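Local coordinates for protein 3-dehydroshikimate dehydratase (Pseudomonas putida, PDB 5HMQ) that catalyses the dehydration of 3-dehydroshikimate to protocatechuate, using a divalent metal cation, preferably cobalt, at residues I57-F62 with Q91-D96; M3-A8 with G27-E32; D578-G583 with A607-Y612; Y573-D578 with E585-Y590; L301-D306 with I343-E348. All blocks are in the same frame, centred on the assembly; numbering follows the deposited sequence.

Interaction 1: residues I57-F62 with Q91-D96; sequences IAITLF and QELGTD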
# COMPACT_ATOMS: atom_id res chain seq x y z
N ILE C 57 8.03 -27.25 2.49
CA ILE C 57 7.68 -26.67 3.77
C ILE C 57 6.68 -27.58 4.47
O ILE C 57 5.85 -28.23 3.82
CB ILE C 57 7.11 -25.23 3.64
CG1 ILE C 57 5.85 -25.23 2.77
CG2 ILE C 57 8.16 -24.29 3.08
CD1 ILE C 57 5.16 -23.88 2.70
N ALA C 58 6.78 -27.63 5.79
CA ALA C 58 5.88 -28.44 6.60
C ALA C 58 4.70 -27.60 7.08
O ALA C 58 4.79 -26.37 7.20
CB ALA C 58 6.62 -29.04 7.80
N ILE C 59 3.58 -28.27 7.34
CA ILE C 59 2.44 -27.63 7.98
C ILE C 59 2.59 -27.86 9.48
O ILE C 59 2.32 -28.95 9.99
CB ILE C 59 1.11 -28.17 7.45
CG1 ILE C 59 0.99 -27.89 5.96
CG2 ILE C 59 -0.06 -27.54 8.20
CD1 ILE C 59 -0.30 -28.39 5.34
N THR C 60 3.05 -26.84 10.19
CA THR C 60 3.42 -26.97 11.60
C THR C 60 2.26 -26.74 12.56
O THR C 60 2.40 -27.04 13.75
CB THR C 60 4.56 -26.00 11.94
OG1 THR C 60 4.11 -24.65 11.73
CG2 THR C 60 5.76 -26.26 11.05
N LEU C 61 1.13 -26.21 12.09
CA LEU C 61 0.01 -25.91 12.97
C LEU C 61 -1.24 -25.65 12.15
O LEU C 61 -1.17 -25.06 11.07
CB LEU C 61 0.32 -24.70 13.86
CG LEU C 61 -0.82 -24.17 14.73
CD1 LEU C 61 -1.18 -25.16 15.83
CD2 LEU C 61 -0.47 -22.81 15.32
N PHE C 62 -2.38 -26.09 12.67
CA PHE C 62 -3.69 -25.74 12.15
C PHE C 62 -4.40 -24.89 13.19
O PHE C 62 -4.39 -25.23 14.38
CB PHE C 62 -4.51 -26.98 11.81
CG PHE C 62 -5.93 -26.68 11.40
CD1 PHE C 62 -6.20 -26.23 10.12
CD2 PHE C 62 -6.98 -26.84 12.29
CE1 PHE C 62 -7.50 -25.95 9.73
CE2 PHE C 62 -8.28 -26.56 11.91
CZ PHE C 62 -8.54 -26.12 10.62
N GLN C 91 -5.57 -34.48 9.56
CA GLN C 91 -4.96 -35.68 9.00
C GLN C 91 -4.92 -35.63 7.48
O GLN C 91 -4.02 -36.20 6.86
CB GLN C 91 -5.68 -36.92 9.51
CG GLN C 91 -5.22 -37.32 10.90
CD GLN C 91 -6.03 -38.45 11.51
OE1 GLN C 91 -7.13 -38.75 11.06
NE2 GLN C 91 -5.48 -39.07 12.55
N GLU C 92 -5.88 -34.94 6.84
CA GLU C 92 -5.75 -34.73 5.41
C GLU C 92 -4.70 -33.68 5.08
O GLU C 92 -4.08 -33.74 4.01
CB GLU C 92 -7.10 -34.33 4.81
CG GLU C 92 -8.20 -35.35 4.98
CD GLU C 92 -8.08 -36.46 3.94
OE1 GLU C 92 -7.39 -36.23 2.91
OE2 GLU C 92 -8.69 -37.53 4.13
N LEU C 93 -4.47 -32.72 5.98
CA LEU C 93 -3.41 -31.74 5.79
C LEU C 93 -2.03 -32.29 6.09
O LEU C 93 -1.04 -31.77 5.56
CB LEU C 93 -3.67 -30.52 6.67
CG LEU C 93 -4.86 -29.63 6.27
CD1 LEU C 93 -5.10 -28.58 7.34
CD2 LEU C 93 -4.61 -28.98 4.93
N GLY C 94 -1.93 -33.33 6.91
CA GLY C 94 -0.63 -33.84 7.30
C GLY C 94 0.01 -33.11 8.46
O GLY C 94 1.24 -33.08 8.56
N THR C 95 -0.79 -32.51 9.33
CA THR C 95 -0.30 -31.81 10.51
C THR C 95 -0.88 -32.48 11.74
O THR C 95 -1.91 -33.17 11.67
CB THR C 95 -0.67 -30.32 10.47
OG1 THR C 95 0.04 -29.62 11.51
CG2 THR C 95 -2.17 -30.12 10.67
N ASP C 96 -0.21 -32.30 12.88
CA ASP C 96 -0.61 -32.99 14.10
C ASP C 96 -0.89 -32.05 15.27
O ASP C 96 -1.12 -32.52 16.38
CB ASP C 96 0.47 -34.01 14.50
CG ASP C 96 1.64 -33.37 15.23
OD1 ASP C 96 2.02 -32.24 14.88
OD2 ASP C 96 2.19 -34.01 16.15
O HOH W 1 3.84 -31.03 7.71
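Ile59, Leu93 and Thr95 meet inside a beta-alpha-beta unit of the TIM barrel, where the end of helix 76-93 packs back against strand 58-66. The one direct hydrogen bond runs from Thr95 OG1 to the carbonyl O of Ile59, 2.8 Å long. The hydroxyl sits above the carbonyl plane, about 50° out of it. Thr95 places OG1 trans to its backbone N (chi1 -169°), which turns the hydroxyl to the strand. The same residue offers carbon as well. Its CB lies 3.6 Å from Ile59 CG2, and the two side chains cross at about a right angle. Thr95 CG2 lies near Phe62 CB, at 4.1 Å. The other branch of Ile59 reaches the helix end, with CD1 3.5 Å from Leu93 O. Phe62 and Leu93 also cross at about a right angle. Leu93 CD1 touches Phe62 CD1 at 3.8 Å, coming obliquely to the ring. Gly94 leaves the helix with a positive phi of 84°, and this turns the chain toward Thr95. A water accepts from Ile59 N at 2.8 Å and gives a weak bond to Gly94 O, so it bridges the two backbones. Cys52 and Val48 of helix 45-55 touch Ile59 and Leu93. Leu61 points away from segment 91-96, and its side chain comes about 4 Å from that of the metal ligand Gln193. Helix against outer strand face, with the other face turned to the metal centre, is the layering of a TIM barrel.

Interaction 2: residues M3-A8 with G27-E32; sequences MQRSIA and GFDGVE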
# COMPACT_ATOMS: atom_id res chain seq x y z
N MSE C 3 15.93 -23.50 14.65
CA MSE C 3 14.54 -23.86 14.90
C MSE C 3 13.73 -23.88 13.61
O MSE C 3 14.11 -23.26 12.62
CB MSE C 3 13.90 -22.90 15.89
CG MSE C 3 14.10 -23.27 17.34
SE MSE C 3 13.66 -21.76 18.47
CE MSE C 3 12.63 -22.67 19.82
N GLN C 4 12.62 -24.61 13.64
CA GLN C 4 11.69 -24.64 12.52
C GLN C 4 10.97 -23.30 12.44
O GLN C 4 10.13 -22.99 13.29
CB GLN C 4 10.70 -25.78 12.69
CG GLN C 4 10.16 -26.36 11.40
CD GLN C 4 9.16 -27.47 11.64
OE1 GLN C 4 8.52 -27.53 12.69
NE2 GLN C 4 9.01 -28.36 10.66
N ARG C 5 11.30 -22.49 11.44
CA ARG C 5 10.72 -21.16 11.29
C ARG C 5 9.46 -21.26 10.45
O ARG C 5 9.49 -21.74 9.32
CB ARG C 5 11.73 -20.21 10.65
CG ARG C 5 13.00 -20.06 11.47
CD ARG C 5 13.96 -19.06 10.85
NE ARG C 5 15.25 -19.08 11.51
CZ ARG C 5 16.37 -19.52 10.95
NH1 ARG C 5 16.35 -19.97 9.70
NH2 ARG C 5 17.51 -19.50 11.62
N SER C 6 8.34 -20.79 11.00
CA SER C 6 7.06 -20.85 10.31
C SER C 6 6.40 -19.48 10.36
O SER C 6 6.86 -18.56 11.05
CB SER C 6 6.14 -21.92 10.93
OG SER C 6 6.03 -21.76 12.33
N ILE C 7 5.33 -19.33 9.59
CA ILE C 7 4.53 -18.11 9.59
C ILE C 7 3.09 -18.49 9.28
O ILE C 7 2.82 -19.35 8.44
CB ILE C 7 5.08 -17.08 8.59
CG1 ILE C 7 4.18 -15.83 8.53
CG2 ILE C 7 5.25 -17.69 7.21
CD1 ILE C 7 4.77 -14.70 7.69
N ALA C 8 2.15 -17.86 9.99
CA ALA C 8 0.74 -18.12 9.75
C ALA C 8 0.30 -17.47 8.44
O ALA C 8 0.73 -16.36 8.09
CB ALA C 8 -0.12 -17.60 10.90
N GLY C 27 12.26 -18.72 2.46
CA GLY C 27 13.14 -19.54 3.26
C GLY C 27 12.55 -20.07 4.55
O GLY C 27 13.31 -20.55 5.40
N PHE C 28 11.23 -20.01 4.72
CA PHE C 28 10.61 -20.60 5.90
C PHE C 28 10.67 -22.12 5.83
O PHE C 28 10.73 -22.72 4.76
CB PHE C 28 9.15 -20.16 6.02
CG PHE C 28 8.98 -18.75 6.49
CD1 PHE C 28 8.95 -18.46 7.85
CD2 PHE C 28 8.82 -17.71 5.59
CE1 PHE C 28 8.78 -17.16 8.29
CE2 PHE C 28 8.66 -16.41 6.02
CZ PHE C 28 8.63 -16.13 7.37
N ASP C 29 10.63 -22.75 7.01
CA ASP C 29 10.54 -24.20 7.09
C ASP C 29 9.11 -24.69 7.20
O ASP C 29 8.80 -25.79 6.72
CB ASP C 29 11.33 -24.71 8.31
CG ASP C 29 12.76 -24.21 8.32
OD1 ASP C 29 13.57 -24.69 7.50
OD2 ASP C 29 13.08 -23.34 9.16
N GLY C 30 8.22 -23.90 7.80
CA GLY C 30 6.87 -24.34 8.08
C GLY C 30 5.85 -23.24 7.87
O GLY C 30 6.20 -22.10 7.55
N VAL C 31 4.59 -23.60 8.03
CA VAL C 31 3.48 -22.68 7.85
C VAL C 31 2.34 -23.08 8.77
O VAL C 31 2.05 -24.27 8.93
CB VAL C 31 3.02 -22.64 6.37
CG1 VAL C 31 2.76 -24.04 5.85
CG2 VAL C 31 1.78 -21.78 6.22
N GLU C 32 1.71 -22.09 9.40
CA GLU C 32 0.44 -22.30 10.09
C GLU C 32 -0.68 -22.10 9.08
O GLU C 32 -0.77 -21.04 8.46
CB GLU C 32 0.26 -21.36 11.27
CG GLU C 32 1.53 -20.92 11.99
CD GLU C 32 1.23 -19.92 13.11
OE1 GLU C 32 0.05 -19.81 13.52
OE2 GLU C 32 2.17 -19.25 13.58
O HOH W 2 14.16 -21.11 7.87
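Arg5 O is gripped by two backbone donors of segment 27-32. Asp29 N lies 2.8 Å from Arg5 O, in the carbonyl plane, and Gly30 N lies 2.9 Å from the same atom, tilted from that plane. Asp29 also answers with its side chain. Its OD2 takes the N-H of Arg5 at 3.0 Å, nearly straight at 170°, through the anti lone pair. A water links Asp29 OD2, Gly27 O and Arg5 NH1. The guanidinium has its salt bridge with Glu267. The segments belong to the first beta-alpha-beta unit of the TIM barrel, and strands 6-8 and 30-32 run parallel, 22° apart. Further along, Glu32 N bonds to Ile7 O at 3.1 Å, from well above the carbonyl plane. Ala8 CB packs 3.4 Å from Glu32 OE1. That carboxylate is held by Ser239 through OE2, and by Gln63 and the metal ligand Gln193 through OE1, a second-shell contact that probably helps to position Gln193. Ile7 covers one face of the Phe28 ring. Its CG2 stands 3.6 Å from the ring centroid, almost on the normal, a CH-pi contact. Ile23 of helix 16-25 touches both Ile7 and Phe28.

Interaction 3: residues D578-G583 with A607-Y612; sequences DRDAQG and AGYAGY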
# COMPACT_ATOMS: atom_id res chain seq x y z
N ASP C 578 14.30 25.72 20.53
CA ASP C 578 13.81 24.67 21.41
C ASP C 578 14.80 24.49 22.55
O ASP C 578 15.99 24.76 22.41
CB ASP C 578 13.61 23.35 20.66
CG ASP C 578 12.84 22.33 21.48
OD1 ASP C 578 11.89 22.72 22.18
OD2 ASP C 578 13.20 21.13 21.43
N ARG C 579 14.28 24.04 23.70
CA ARG C 579 15.10 23.83 24.89
C ARG C 579 14.67 22.53 25.55
O ARG C 579 13.47 22.29 25.72
CB ARG C 579 14.93 24.97 25.90
CG ARG C 579 15.69 24.77 27.20
CD ARG C 579 15.35 25.84 28.21
NE ARG C 579 15.54 27.20 27.73
CZ ARG C 579 15.29 28.28 28.47
NH1 ARG C 579 14.84 28.13 29.71
NH2 ARG C 579 15.48 29.49 27.98
N ASP C 580 15.63 21.69 25.93
CA ASP C 580 15.31 20.46 26.63
C ASP C 580 15.10 20.75 28.12
O ASP C 580 15.04 21.91 28.54
CB ASP C 580 16.39 19.40 26.39
CG ASP C 580 17.78 19.85 26.85
OD1 ASP C 580 17.89 20.64 27.81
OD2 ASP C 580 18.76 19.40 26.23
N ALA C 581 14.98 19.70 28.92
CA ALA C 581 14.80 19.86 30.36
C ALA C 581 16.12 20.04 31.11
O ALA C 581 16.10 20.47 32.27
CB ALA C 581 14.04 18.67 30.94
N GLN C 582 17.25 19.72 30.49
CA GLN C 582 18.56 19.82 31.13
C GLN C 582 19.38 20.99 30.59
O GLN C 582 20.61 20.93 30.56
CB GLN C 582 19.33 18.51 31.00
CG GLN C 582 18.68 17.35 31.74
CD GLN C 582 19.69 16.50 32.49
OE1 GLN C 582 19.64 16.40 33.72
NE2 GLN C 582 20.60 15.87 31.76
N GLY C 583 18.71 22.05 30.15
CA GLY C 583 19.37 23.27 29.73
C GLY C 583 19.95 23.26 28.32
O GLY C 583 20.39 24.32 27.86
N ALA C 607 24.89 22.85 24.63
CA ALA C 607 24.88 22.15 25.92
C ALA C 607 24.12 20.82 25.85
O ALA C 607 23.25 20.53 26.67
CB ALA C 607 24.31 23.05 27.01
N GLY C 608 24.47 20.01 24.86
CA GLY C 608 23.99 18.64 24.82
C GLY C 608 22.56 18.43 24.35
O GLY C 608 22.01 17.35 24.59
N TYR C 609 21.94 19.42 23.71
CA TYR C 609 20.62 19.20 23.13
C TYR C 609 20.69 18.06 22.12
O TYR C 609 21.57 18.02 21.26
CB TYR C 609 20.11 20.47 22.46
CG TYR C 609 18.70 20.34 21.92
CD1 TYR C 609 18.47 19.85 20.64
CD2 TYR C 609 17.60 20.70 22.69
CE1 TYR C 609 17.20 19.72 20.14
CE2 TYR C 609 16.31 20.58 22.19
CZ TYR C 609 16.12 20.09 20.91
OH TYR C 609 14.85 19.96 20.41
N ALA C 610 19.74 17.12 22.23
CA ALA C 610 19.79 15.89 21.46
C ALA C 610 18.59 15.65 20.55
O ALA C 610 18.62 14.71 19.75
CB ALA C 610 19.95 14.68 22.39
N GLY C 611 17.53 16.46 20.65
CA GLY C 611 16.33 16.24 19.86
C GLY C 611 16.42 16.80 18.46
O GLY C 611 17.50 17.09 17.93
N TYR C 612 15.25 16.96 17.85
CA TYR C 612 15.14 17.48 16.49
C TYR C 612 14.36 18.79 16.42
O TYR C 612 14.14 19.30 15.31
CB TYR C 612 14.46 16.47 15.56
CG TYR C 612 15.19 15.16 15.33
CD1 TYR C 612 16.31 15.11 14.50
CD2 TYR C 612 14.73 13.98 15.89
CE1 TYR C 612 16.97 13.92 14.27
CE2 TYR C 612 15.39 12.78 15.66
CZ TYR C 612 16.51 12.76 14.85
OH TYR C 612 17.16 11.57 14.62
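Tyr609 and the two aspartates Asp578 and Asp580 make the close part of this contact, while Gly583 and Ala607 meet loosely at the surface. The Tyr609 side chain is buried and lies along segment 578-583. CG is trans to the backbone N (chi1 -176°), and this carries the ring to the strand end. Asp578 comes to the ring edge, with its carboxylate turned 84° from the ring plane. Asp578 OD2 and Tyr609 OH are modelled too close together, so the nature of that pair is doubtful. Tyr609 OH has a weak hydrogen bond from Gly613 N. Asp580 slides past the tyrosine in the opposite direction, its carboxylate only 19° from the plane of the ring. Asp580 OD2 lies 3.6 Å from Tyr609 CA and 3.9 Å from Tyr609 CD2. The backbone N of Asp580 also lies at the ring edge, 3.9 Å from CD2 of Tyr609. Segment 578-583 runs from the end of strand 576-579 into the turn of a beta hairpin in the C-terminal VOC domain. The other partner is the loop that follows strand 599-606. Within the turn, Gln582 N gives a weak bond of 2.9 Å to Asp580 OD1. On the exposed side, Gly583 O reaches Ala607 CB only at 4.2 Å. Further along the loop, the Tyr612 ring meets the magnesium ligand His445 edge-to-face.

Interaction 4: residues Y573-D578 with E585-Y590; sequences YNVLYD and ELFHVY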
# COMPACT_ATOMS: atom_id res chain seq x y z
N TYR C 573 16.56 37.26 12.72
CA TYR C 573 17.24 36.23 11.94
C TYR C 573 16.34 35.04 11.64
O TYR C 573 16.83 34.03 11.11
CB TYR C 573 18.50 35.75 12.67
CG TYR C 573 19.65 36.73 12.70
CD1 TYR C 573 19.67 37.79 13.60
CD2 TYR C 573 20.74 36.58 11.85
CE1 TYR C 573 20.73 38.68 13.64
CE2 TYR C 573 21.80 37.47 11.88
CZ TYR C 573 21.79 38.52 12.78
OH TYR C 573 22.84 39.41 12.82
N ASN C 574 15.05 35.12 11.97
CA ASN C 574 14.08 34.06 11.68
C ASN C 574 14.57 32.71 12.18
O ASN C 574 14.40 31.68 11.53
CB ASN C 574 13.75 34.01 10.19
CG ASN C 574 13.01 35.24 9.71
OD1 ASN C 574 11.89 35.52 10.14
ND2 ASN C 574 13.64 36.00 8.81
N VAL C 575 15.19 32.71 13.36
CA VAL C 575 15.71 31.49 13.96
C VAL C 575 14.64 30.87 14.83
O VAL C 575 13.97 31.56 15.61
CB VAL C 575 16.99 31.78 14.77
CG1 VAL C 575 17.48 30.51 15.46
CG2 VAL C 575 18.07 32.35 13.87
N LEU C 576 14.47 29.55 14.71
CA LEU C 576 13.55 28.78 15.53
C LEU C 576 14.30 28.18 16.71
O LEU C 576 15.51 27.93 16.64
CB LEU C 576 12.88 27.69 14.70
CG LEU C 576 12.03 28.23 13.54
CD1 LEU C 576 11.79 27.15 12.50
CD2 LEU C 576 10.71 28.75 14.06
N TYR C 577 13.57 27.93 17.80
CA TYR C 577 14.20 27.65 19.08
C TYR C 577 13.51 26.48 19.78
O TYR C 577 12.30 26.27 19.64
CB TYR C 577 14.17 28.89 19.98
CG TYR C 577 14.73 28.68 21.37
CD1 TYR C 577 16.10 28.67 21.60
CD2 TYR C 577 13.88 28.51 22.46
CE1 TYR C 577 16.61 28.48 22.87
CE2 TYR C 577 14.39 28.32 23.73
CZ TYR C 577 15.75 28.30 23.93
OH TYR C 577 16.25 28.11 25.20
N ASP C 578 14.30 25.72 20.53
CA ASP C 578 13.81 24.67 21.41
C ASP C 578 14.80 24.49 22.55
O ASP C 578 15.99 24.76 22.41
CB ASP C 578 13.61 23.35 20.66
CG ASP C 578 12.84 22.33 21.48
OD1 ASP C 578 11.89 22.72 22.18
OD2 ASP C 578 13.20 21.13 21.43
N GLU C 585 19.96 23.54 24.35
CA GLU C 585 19.18 24.42 23.48
C GLU C 585 19.45 24.09 22.02
O GLU C 585 20.54 23.63 21.66
CB GLU C 585 19.50 25.89 23.74
CG GLU C 585 19.04 26.40 25.09
CD GLU C 585 19.40 27.85 25.30
OE1 GLU C 585 20.61 28.17 25.28
OE2 GLU C 585 18.48 28.67 25.47
N LEU C 586 18.44 24.34 21.19
CA LEU C 586 18.54 24.14 19.75
C LEU C 586 18.20 25.44 19.03
O LEU C 586 17.19 26.08 19.35
CB LEU C 586 17.60 23.02 19.28
CG LEU C 586 17.61 22.74 17.77
CD1 LEU C 586 18.95 22.17 17.34
CD2 LEU C 586 16.47 21.82 17.37
N PHE C 587 19.04 25.81 18.08
CA PHE C 587 18.79 26.93 17.18
C PHE C 587 18.86 26.39 15.76
O PHE C 587 19.90 25.87 15.34
CB PHE C 587 19.82 28.05 17.38
CG PHE C 587 19.99 28.48 18.80
CD1 PHE C 587 19.09 29.36 19.38
CD2 PHE C 587 21.04 28.01 19.57
CE1 PHE C 587 19.24 29.77 20.70
CE2 PHE C 587 21.19 28.41 20.88
CZ PHE C 587 20.29 29.29 21.45
N HIS C 588 17.75 26.50 15.03
CA HIS C 588 17.70 25.93 13.70
C HIS C 588 16.81 26.76 12.80
O HIS C 588 15.89 27.44 13.27
CB HIS C 588 17.23 24.46 13.74
CG HIS C 588 15.87 24.27 14.35
ND1 HIS C 588 14.96 23.36 13.85
CD2 HIS C 588 15.28 24.85 15.41
CE1 HIS C 588 13.86 23.40 14.58
NE2 HIS C 588 14.03 24.30 15.54
N VAL C 589 17.10 26.71 11.50
CA VAL C 589 16.32 27.39 10.47
C VAL C 589 16.09 26.42 9.32
O VAL C 589 16.83 25.44 9.14
CB VAL C 589 17.00 28.67 9.95
CG1 VAL C 589 17.11 29.70 11.06
CG2 VAL C 589 18.37 28.35 9.37
N TYR C 590 15.06 26.70 8.52
CA TYR C 590 14.71 25.88 7.38
C TYR C 590 14.70 26.71 6.11
O TYR C 590 14.37 27.90 6.13
CB TYR C 590 13.34 25.21 7.56
CG TYR C 590 13.26 24.27 8.74
CD1 TYR C 590 13.77 22.99 8.67
CD2 TYR C 590 12.65 24.66 9.93
CE1 TYR C 590 13.69 22.12 9.73
CE2 TYR C 590 12.57 23.80 11.01
CZ TYR C 590 13.09 22.53 10.90
OH TYR C 590 13.01 21.66 11.96
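Leu576 to Asp578 run antiparallel to Leu586 to His588, with hydrogen-bonded pairs at Leu576 with His588 and at Asp578 with Leu586. The bond from Leu576 N to His588 O is 2.9 Å, and the one from Leu586 N to Asp578 O is 2.8 Å. Tyr577 and Phe587 form the non-hydrogen-bonded pair between them. Their side chains lie side by side and point the same way, with ring planes 45° apart. Tyr577 CD1 comes 3.4 Å from Phe587 CE1. At its far end the Tyr577 ring meets Glu585, whose carboxylate stands at 90° to it. Tyr577 OH and Glu585 OE2 are modelled 2.3 Å apart, so short that the detail of that bond is doubtful. Arg579 NE donates to the same hydroxyl. Val575 CG1 packs on Phe587 CB at 3.9 Å, and helix 564-572 adds to this side. On the face of Leu576 and His588, Leu576 CB lies 3.7 Å from His588 NE2. His588 has its CG between the backbone N and the carbonyl carbon (chi1 59°), and CD2 sits 3.3 Å from Leu576 O. Leu576 CD1 touches the edge of the Tyr590 ring. His588 ND1 is hydrogen-bonded to Glu601, a magnesium ligand, and NE2 to Asn616. The Tyr590 side chain comes within about 4 Å of the magnesium ion. The pair is a beta hairpin at the edge of the C-terminal VOC sheet, next to its metal site.

Interaction 5: residues L301-D306 with I343-E348; sequences LEFAVD and IVLNAE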
# COMPACT_ATOMS: atom_id res chain seq x y z
N LEU C 301 26.68 12.37 -0.26
CA LEU C 301 25.34 12.23 -0.82
C LEU C 301 25.44 12.31 -2.34
O LEU C 301 26.18 13.14 -2.88
CB LEU C 301 24.41 13.33 -0.30
CG LEU C 301 24.21 13.44 1.21
CD1 LEU C 301 23.28 14.60 1.54
CD2 LEU C 301 23.67 12.15 1.78
N GLU C 302 24.72 11.43 -3.03
CA GLU C 302 24.68 11.40 -4.48
C GLU C 302 23.27 11.75 -4.95
O GLU C 302 22.32 11.04 -4.63
CB GLU C 302 25.11 10.04 -5.03
CG GLU C 302 25.16 9.99 -6.55
CD GLU C 302 25.54 8.61 -7.09
OE1 GLU C 302 25.76 7.69 -6.28
OE2 GLU C 302 25.60 8.46 -8.33
N PHE C 303 23.15 12.84 -5.70
CA PHE C 303 21.87 13.29 -6.22
C PHE C 303 21.77 12.98 -7.71
O PHE C 303 22.73 13.15 -8.46
CB PHE C 303 21.68 14.80 -6.00
CG PHE C 303 21.32 15.17 -4.59
CD1 PHE C 303 22.30 15.43 -3.65
CD2 PHE C 303 19.99 15.27 -4.21
CE1 PHE C 303 21.96 15.77 -2.35
CE2 PHE C 303 19.64 15.62 -2.92
CZ PHE C 303 20.63 15.87 -1.99
N ALA C 304 20.59 12.52 -8.12
CA ALA C 304 20.30 12.25 -9.52
C ALA C 304 19.62 13.46 -10.12
O ALA C 304 18.54 13.86 -9.67
CB ALA C 304 19.42 11.01 -9.67
N VAL C 305 20.25 14.06 -11.13
CA VAL C 305 19.79 15.30 -11.75
C VAL C 305 20.15 15.28 -13.22
O VAL C 305 20.94 14.44 -13.68
CB VAL C 305 20.41 16.55 -11.08
CG1 VAL C 305 19.84 16.78 -9.68
CG2 VAL C 305 21.93 16.40 -11.01
N ASP C 306 19.58 16.21 -13.98
CA ASP C 306 20.06 16.53 -15.31
C ASP C 306 20.88 17.82 -15.23
O ASP C 306 21.11 18.36 -14.15
CB ASP C 306 18.89 16.62 -16.30
CG ASP C 306 17.91 17.74 -15.98
OD1 ASP C 306 18.17 18.56 -15.08
OD2 ASP C 306 16.85 17.79 -16.64
N ILE C 343 28.96 16.35 -1.38
CA ILE C 343 27.73 16.18 -2.16
C ILE C 343 28.11 16.00 -3.62
O ILE C 343 28.84 16.81 -4.19
CB ILE C 343 26.78 17.37 -1.99
CG1 ILE C 343 26.25 17.42 -0.56
CG2 ILE C 343 25.61 17.26 -2.97
CD1 ILE C 343 25.37 18.61 -0.26
N VAL C 344 27.62 14.92 -4.23
CA VAL C 344 27.93 14.56 -5.61
C VAL C 344 26.68 14.81 -6.45
O VAL C 344 25.62 14.24 -6.18
CB VAL C 344 28.38 13.10 -5.72
CG1 VAL C 344 28.67 12.73 -7.16
CG2 VAL C 344 29.58 12.83 -4.80
N LEU C 345 26.80 15.67 -7.46
CA LEU C 345 25.72 15.95 -8.40
C LEU C 345 25.94 15.11 -9.66
O LEU C 345 26.85 15.40 -10.44
CB LEU C 345 25.64 17.44 -8.72
CG LEU C 345 25.44 18.40 -7.55
CD1 LEU C 345 25.24 19.82 -8.05
CD2 LEU C 345 24.26 17.97 -6.69
N ASN C 346 25.12 14.08 -9.84
CA ASN C 346 25.29 13.11 -10.91
C ASN C 346 24.32 13.46 -12.03
O ASN C 346 23.11 13.22 -11.93
CB ASN C 346 25.07 11.70 -10.38
CG ASN C 346 25.32 10.62 -11.42
OD1 ASN C 346 25.66 10.91 -12.57
ND2 ASN C 346 25.17 9.37 -11.02
N ALA C 347 24.85 14.04 -13.11
CA ALA C 347 24.06 14.37 -14.29
C ALA C 347 24.44 13.53 -15.50
O ALA C 347 24.04 13.85 -16.63
CB ALA C 347 24.20 15.86 -14.63
N GLU C 348 25.21 12.46 -15.30
CA GLU C 348 25.62 11.60 -16.40
C GLU C 348 24.42 10.83 -16.95
O GLU C 348 23.77 10.10 -16.19
CB GLU C 348 26.70 10.63 -15.94
CG GLU C 348 27.19 9.66 -17.01
CD GLU C 348 28.11 10.30 -18.04
OE1 GLU C 348 28.27 11.54 -18.02
OE2 GLU C 348 28.67 9.56 -18.87
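Asn346 ND2 donates a hydrogen bond of 2.9 Å to Glu302 OE2. It arrives nearly in line with the C-O bond, but OE2 is tilted out of the amide plane and the N-H is bent. The carboxylate and amide planes are 22° apart. Both residues place CG trans to the backbone N (chi1 -177° and -176°), which brings the groups together on one face of the sheet. Glu302 OE1 has its own partner in Tyr412 OH. Asn346 OD1 accepts from Glu348 N at 3.2 Å, an Asx turn, so both polar atoms of the amide are bonded. These strands, 301-304 and 343-346, are parallel neighbours in the mixed sheet of the first VOC module, in the HPPD-like domain. The backbone is satisfied in step. Leu301 O takes Val344 N at 2.7 Å, and Val344 O takes Phe303 N at 2.9 Å, both nearly straight. Phe303 O then takes Asn346 N, and Asn346 O takes Val305 N at 3.1 Å. Phe303 lies on the other face, its CD1 3.8 Å from Ile343 CG2, and Phe303 CB lies near Leu345 CD2. Leu313 of helix 307-319 touches both Phe303 and Leu345. Asp306 is the N-cap of that helix, and its OD1 accepts from Val309 N.

From the N terminus, interaction 2 comes first and closes the loop of strand 6-8, helix 16-25 and strand 30-34. Interaction 1 follows in series and closes the one from strand 58-66 through helix 76-93. The two touch, since strands 30-34 and 58-66 are neighbours in the TIM barrel sheet. Interaction 5 closes a loop of 36 residues in the first VOC module. In the second module, interaction 4 closes the hairpin turn between strands 576-579 and 585-590, and interaction 3 closes a longer loop of 23 residues through strands 585-590 and 599-606. Their segments alternate along the chain, so they cross. They share Asp578 and tie the edge hairpin to the loop after strand 599-606.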